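Nitrate transport protein nrtA (Synechocystis sp., PDB 2G29) binds nitrate in the periplasm as the solute-binding component of the NrtABCD ABC transporter, which carries out nitrate uptake and probably also transports nitrite. Local coordinates at residues Y173-A177 against F392-I396; Y225-T229 against Y304-N308. One frame throughout, in Å; residues are numbered along the deposited sequence.

Overall arrangement
Interactions 1 and 2 have centres 18 Å apart and lie in the same lobe, the one built on the mixed sheet that includes strands 126-130, 207-211 and 225-229. Along the chain they are nested: the loop closed by 225-229 and 304-308 falls within the longer one closed by 173-177 and 392-396. The two meet through W174 on helix 166-177, whose indole packs on A227 and L228 of the sheet's outermost strand. Late parts of the chain thus fasten onto a helix and a strand of the earlier fold. Helix 166-177 also carries nitrate-binding H167, and strand 225-229 runs beside strand 126-130, where nitrate-binding Q126 sits.

Interaction 1: Y173-A177 against F392-I396; sequences YWLAA and FFDGI
Y173 pushes its phenol ring from the helix against the F392-I396 loop, with F392, F393 and I396 gathered round it. Its CG is anti to the backbone N (chi1 -169°), which extends the ring toward that loop. F392 lies over one face of the phenol as an offset stack, displaced toward the rim: the centroids are 4.8 Å apart and the planes differ by 26°. F393 approaches differently, its CE2 meeting the ring edge 3.8 Å from Y173 CE2. The same phenyl reaches on to A177, one helical turn beyond Y173, where F393 CZ touches A177 CB at 3.7 Å. The hydroxyl is enclosed by carbon, with Y173 OH only 3.2 Å from F392 CB and 3.3 Å from I396 CB. It is buried with no polar partner in the model. The receiving loop contains a type I beta turn from F392 to G395, closed by G395 N to F392 O at 2.8 Å, with a further bond from F392 N to I396 O. F392 also stacks on W337 of helix 332-344, whose E341 and R344 touch Y173. The arrangement joins the C-terminal end of helix 166-177 to the late loop between strands 390-391 and 397-398, in a fold consistent with type II periplasmic binding proteins.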
loop_
_atom_site.group_PDB
_atom_site.type_symbol
_atom_site.label_atom_id
_atom_site.label_comp_id
_atom_site.label_asym_id
_atom_site.label_seq_id
_atom_site.Cartn_x
_atom_site.Cartn_y
_atom_site.Cartn_z
ATOM N N TYR A 173 -5.283 -11.383 -7.746
ATOM C CA TYR A 173 -4.853 -11.293 -9.148
ATOM C C TYR A 173 -3.909 -12.444 -9.500
ATOM O O TYR A 173 -4.029 -13.084 -10.557
ATOM C CB TYR A 173 -4.163 -9.925 -9.390
ATOM C CG TYR A 173 -3.910 -9.613 -10.835
ATOM C CD1 TYR A 173 -4.795 -8.804 -11.550
ATOM C CD2 TYR A 173 -2.852 -10.226 -11.535
ATOM C CE1 TYR A 173 -4.644 -8.609 -12.927
ATOM C CE2 TYR A 173 -2.724 -10.058 -12.920
ATOM C CZ TYR A 173 -3.609 -9.256 -13.606
ATOM O OH TYR A 173 -3.584 -9.096 -14.995
ATOM N N TRP A 174 -2.971 -12.707 -8.598
ATOM C CA TRP A 174 -1.977 -13.758 -8.792
ATOM C C TRP A 174 -2.649 -15.127 -8.837
ATOM O O TRP A 174 -2.357 -15.948 -9.734
ATOM C CB TRP A 174 -0.953 -13.652 -7.651
ATOM C CG TRP A 174 0.052 -14.795 -7.475
ATOM C CD1 TRP A 174 1.104 -15.120 -8.285
ATOM C CD2 TRP A 174 0.130 -15.646 -6.349
ATOM N NE1 TRP A 174 1.841 -16.122 -7.717
ATOM C CE2 TRP A 174 1.263 -16.479 -6.530
ATOM C CE3 TRP A 174 -0.646 -15.810 -5.199
ATOM C CZ2 TRP A 174 1.633 -17.451 -5.586
ATOM C CZ3 TRP A 174 -0.285 -16.761 -4.273
ATOM C CH2 TRP A 174 0.849 -17.581 -4.473
ATOM N N LEU A 175 -3.571 -15.383 -7.907
ATOM C CA LEU A 175 -4.231 -16.692 -7.858
ATOM C C LEU A 175 -5.148 -16.859 -9.050
ATOM O O LEU A 175 -5.195 -17.936 -9.647
ATOM C CB LEU A 175 -5.001 -16.895 -6.539
ATOM C CG LEU A 175 -4.063 -17.110 -5.336
ATOM C CD1 LEU A 175 -4.799 -16.919 -4.013
ATOM C CD2 LEU A 175 -3.461 -18.525 -5.397
ATOM N N ALA A 176 -5.834 -15.797 -9.444
ATOM C CA ALA A 176 -6.711 -15.880 -10.591
ATOM C C ALA A 176 -5.934 -16.102 -11.880
ATOM O O ALA A 176 -6.404 -16.847 -12.739
ATOM C CB ALA A 176 -7.577 -14.610 -10.697
ATOM N N ALA A 177 -4.774 -15.468 -12.044
ATOM C CA ALA A 177 -3.975 -15.676 -13.266
ATOM C C ALA A 177 -3.582 -17.149 -13.307
ATOM O O ALA A 177 -3.404 -17.725 -14.393
ATOM C CB ALA A 177 -2.714 -14.798 -13.236
ATOM N N PHE A 392 0.193 -5.862 -16.671
ATOM C CA PHE A 392 0.389 -6.800 -15.575
ATOM C C PHE A 392 1.300 -7.948 -16.032
ATOM O O PHE A 392 1.528 -8.131 -17.238
ATOM C CB PHE A 392 -0.972 -7.281 -15.037
ATOM C CG PHE A 392 -1.738 -6.190 -14.304
ATOM C CD1 PHE A 392 -2.439 -5.220 -15.013
ATOM C CD2 PHE A 392 -1.650 -6.075 -12.926
ATOM C CE1 PHE A 392 -3.040 -4.127 -14.351
ATOM C CE2 PHE A 392 -2.238 -4.987 -12.253
ATOM C CZ PHE A 392 -2.922 -4.022 -12.963
ATOM N N PHE A 393 1.828 -8.694 -15.074
ATOM C CA PHE A 393 2.814 -9.736 -15.406
ATOM C C PHE A 393 2.290 -10.799 -16.349
ATOM O O PHE A 393 3.098 -11.471 -17.007
ATOM C CB PHE A 393 3.328 -10.394 -14.120
ATOM C CG PHE A 393 2.414 -11.481 -13.585
ATOM C CD1 PHE A 393 2.693 -12.820 -13.809
ATOM C CD2 PHE A 393 1.261 -11.146 -12.882
ATOM C CE1 PHE A 393 1.840 -13.831 -13.346
ATOM C CE2 PHE A 393 0.403 -12.130 -12.413
ATOM C CZ PHE A 393 0.685 -13.486 -12.642
ATOM N N ASP A 394 0.977 -10.955 -16.423
ATOM C CA ASP A 394 0.373 -11.950 -17.290
ATOM C C ASP A 394 0.031 -11.379 -18.676
ATOM O O ASP A 394 -0.607 -12.062 -19.504
ATOM C CB ASP A 394 -0.855 -12.515 -16.581
ATOM C CG ASP A 394 -1.599 -13.509 -17.403
ATOM O OD1 ASP A 394 -1.035 -14.591 -17.693
ATOM O OD2 ASP A 394 -2.772 -13.226 -17.764
ATOM N N GLY A 395 0.476 -10.145 -18.920
ATOM C CA GLY A 395 0.262 -9.498 -20.197
ATOM C C GLY A 395 -1.064 -8.799 -20.344
ATOM O O GLY A 395 -1.258 -8.120 -21.346
ATOM N N ILE A 396 -1.954 -8.961 -19.358
ATOM C CA ILE A 396 -3.253 -8.293 -19.389
ATOM C C ILE A 396 -2.948 -6.813 -19.207
ATOM O O ILE A 396 -2.075 -6.444 -18.412
ATOM C CB ILE A 396 -4.150 -8.759 -18.241
ATOM C CG1 ILE A 396 -4.658 -10.184 -18.497
ATOM C CG2 ILE A 396 -5.263 -7.741 -18.018
ATOM C CD1 ILE A 396 -5.330 -10.816 -17.342
#

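Interaction 2: Y225-T229 against Y304-N308; sequences YQALT and YNFGN
Q226 and F306 join two segments running in roughly opposite directions (151° apart) through one nearly straight backbone hydrogen bond, Q226 N to F306 O at 2.9 Å. The phenyl of F306 then lies along the strand. With CG anti to the carbonyl carbon (chi1 -73°), the ring presents one face to Q226, whose CG makes a CH-pi contact 3.9 Å from its centroid, 22° off the normal. Farther out, F306 CZ comes within 3.6 Å of T229 N, and F306 CE2 approaches L228 CA. With an alanine here in place of F306, a gap would probably open beside Q226 and T229, and the glutamine methylene would lose its aromatic face. Y225 and N308 lie side by side, with N308 ND2 3.8 Å above the centre of the Y225 ring; the hydrogen bond of that amide nitrogen goes to K135 O, and Y225 OH is held by Y134 O and V139 N. At the other end T229 CG2 rests over the face of Y304, 4.3 Å from its centroid, while T229 OG1 is hydrogen-bonded to Q126 O. An Asx turn, G307 N to N305 OD1 at 3.0 Å, shapes the loop here. On the sheet side, the edge strand pairs with strand 126-130 across a classic bulge, A227 and L228 both facing I128, and helix 214-221 touches Q226 through P215; F313 packs against both Y304 and F306.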
loop_
_atom_site.group_PDB
_atom_site.type_symbol
_atom_site.label_atom_id
_atom_site.label_comp_id
_atom_site.label_asym_id
_atom_site.label_seq_id
_atom_site.Cartn_x
_atom_site.Cartn_y
_atom_site.Cartn_z
ATOM N N TYR A 225 8.184 -19.184 2.647
ATOM C CA TYR A 225 9.065 -18.657 1.602
ATOM C C TYR A 225 8.277 -17.675 0.734
ATOM O O TYR A 225 7.057 -17.596 0.817
ATOM C CB TYR A 225 9.693 -19.775 0.751
ATOM C CG TYR A 225 8.784 -20.479 -0.232
ATOM C CD1 TYR A 225 8.794 -20.127 -1.582
ATOM C CD2 TYR A 225 7.976 -21.550 0.174
ATOM C CE1 TYR A 225 8.037 -20.829 -2.508
ATOM C CE2 TYR A 225 7.215 -22.261 -0.739
ATOM C CZ TYR A 225 7.247 -21.906 -2.079
ATOM O OH TYR A 225 6.536 -22.616 -3.020
ATOM N N GLN A 226 8.992 -16.892 -0.057
ATOM C CA GLN A 226 8.361 -15.879 -0.877
ATOM C C GLN A 226 8.234 -16.288 -2.318
ATOM O O GLN A 226 9.211 -16.715 -2.924
ATOM C CB GLN A 226 9.145 -14.556 -0.763
ATOM C CG GLN A 226 8.499 -13.388 -1.546
ATOM C CD GLN A 226 8.867 -12.006 -1.008
ATOM O OE1 GLN A 226 8.407 -10.977 -1.527
ATOM N NE2 GLN A 226 9.658 -11.974 0.029
ATOM N N ALA A 227 7.022 -16.165 -2.848
ATOM C CA ALA A 227 6.731 -16.498 -4.244
ATOM C C ALA A 227 7.157 -15.352 -5.162
ATOM O O ALA A 227 7.735 -15.571 -6.228
ATOM C CB ALA A 227 5.228 -16.789 -4.401
ATOM N N LEU A 228 6.904 -14.114 -4.732
ATOM C CA LEU A 228 7.251 -12.947 -5.531
ATOM C C LEU A 228 7.135 -11.697 -4.682
ATOM O O LEU A 228 6.519 -11.721 -3.600
ATOM C CB LEU A 228 6.270 -12.803 -6.717
ATOM C CG LEU A 228 4.802 -12.635 -6.275
ATOM C CD1 LEU A 228 4.437 -11.158 -6.206
ATOM C CD2 LEU A 228 3.887 -13.352 -7.283
ATOM N N THR A 229 7.775 -10.633 -5.173
ATOM C CA THR A 229 7.660 -9.295 -4.606
ATOM C C THR A 229 6.734 -8.615 -5.631
ATOM O O THR A 229 6.810 -8.854 -6.843
ATOM C CB THR A 229 9.034 -8.629 -4.409
ATOM O OG1 THR A 229 8.839 -7.367 -3.762
ATOM C CG2 THR A 229 9.765 -8.439 -5.750
ATOM N N TYR A 304 17.069 -9.218 -2.617
ATOM C CA TYR A 304 16.011 -10.189 -2.378
ATOM C C TYR A 304 16.357 -11.639 -2.124
ATOM O O TYR A 304 16.843 -12.334 -3.029
ATOM C CB TYR A 304 15.020 -10.174 -3.560
ATOM C CG TYR A 304 14.190 -8.921 -3.643
ATOM C CD1 TYR A 304 14.563 -7.832 -4.451
ATOM C CD2 TYR A 304 13.036 -8.805 -2.877
ATOM C CE1 TYR A 304 13.800 -6.661 -4.479
ATOM C CE2 TYR A 304 12.257 -7.635 -2.905
ATOM C CZ TYR A 304 12.645 -6.580 -3.699
ATOM O OH TYR A 304 11.908 -5.420 -3.734
ATOM N N ASN A 305 16.106 -12.097 -0.906
ATOM C CA ASN A 305 16.260 -13.515 -0.572
ATOM C C ASN A 305 14.821 -14.001 -0.335
ATOM O O ASN A 305 14.180 -13.614 0.661
ATOM C CB ASN A 305 17.107 -13.725 0.703
ATOM C CG ASN A 305 17.123 -15.182 1.147
ATOM O OD1 ASN A 305 16.839 -16.085 0.358
ATOM N ND2 ASN A 305 17.465 -15.418 2.395
ATOM N N PHE A 306 14.327 -14.832 -1.252
ATOM C CA PHE A 306 12.982 -15.388 -1.163
ATOM C C PHE A 306 12.922 -16.694 -0.351
ATOM O O PHE A 306 11.851 -17.233 -0.141
ATOM C CB PHE A 306 12.385 -15.669 -2.552
ATOM C CG PHE A 306 11.965 -14.440 -3.334
ATOM C CD1 PHE A 306 11.952 -13.160 -2.770
ATOM C CD2 PHE A 306 11.521 -14.585 -4.640
ATOM C CE1 PHE A 306 11.482 -12.048 -3.526
ATOM C CE2 PHE A 306 11.065 -13.488 -5.372
ATOM C CZ PHE A 306 11.041 -12.218 -4.809
ATOM N N GLY A 307 14.068 -17.200 0.107
ATOM C CA GLY A 307 14.055 -18.433 0.876
ATOM C C GLY A 307 13.927 -19.675 0.016
ATOM O O GLY A 307 14.053 -19.612 -1.212
ATOM N N ASN A 308 13.682 -20.803 0.664
ATOM C CA ASN A 308 13.499 -22.064 -0.031
ATOM C C ASN A 308 14.656 -22.416 -0.956
ATOM O O ASN A 308 14.439 -22.981 -2.027
ATOM C CB ASN A 308 12.206 -22.019 -0.836
ATOM C CG ASN A 308 11.724 -23.379 -1.202
ATOM O OD1 ASN A 308 12.034 -24.353 -0.511
ATOM N ND2 ASN A 308 10.946 -23.468 -2.278
#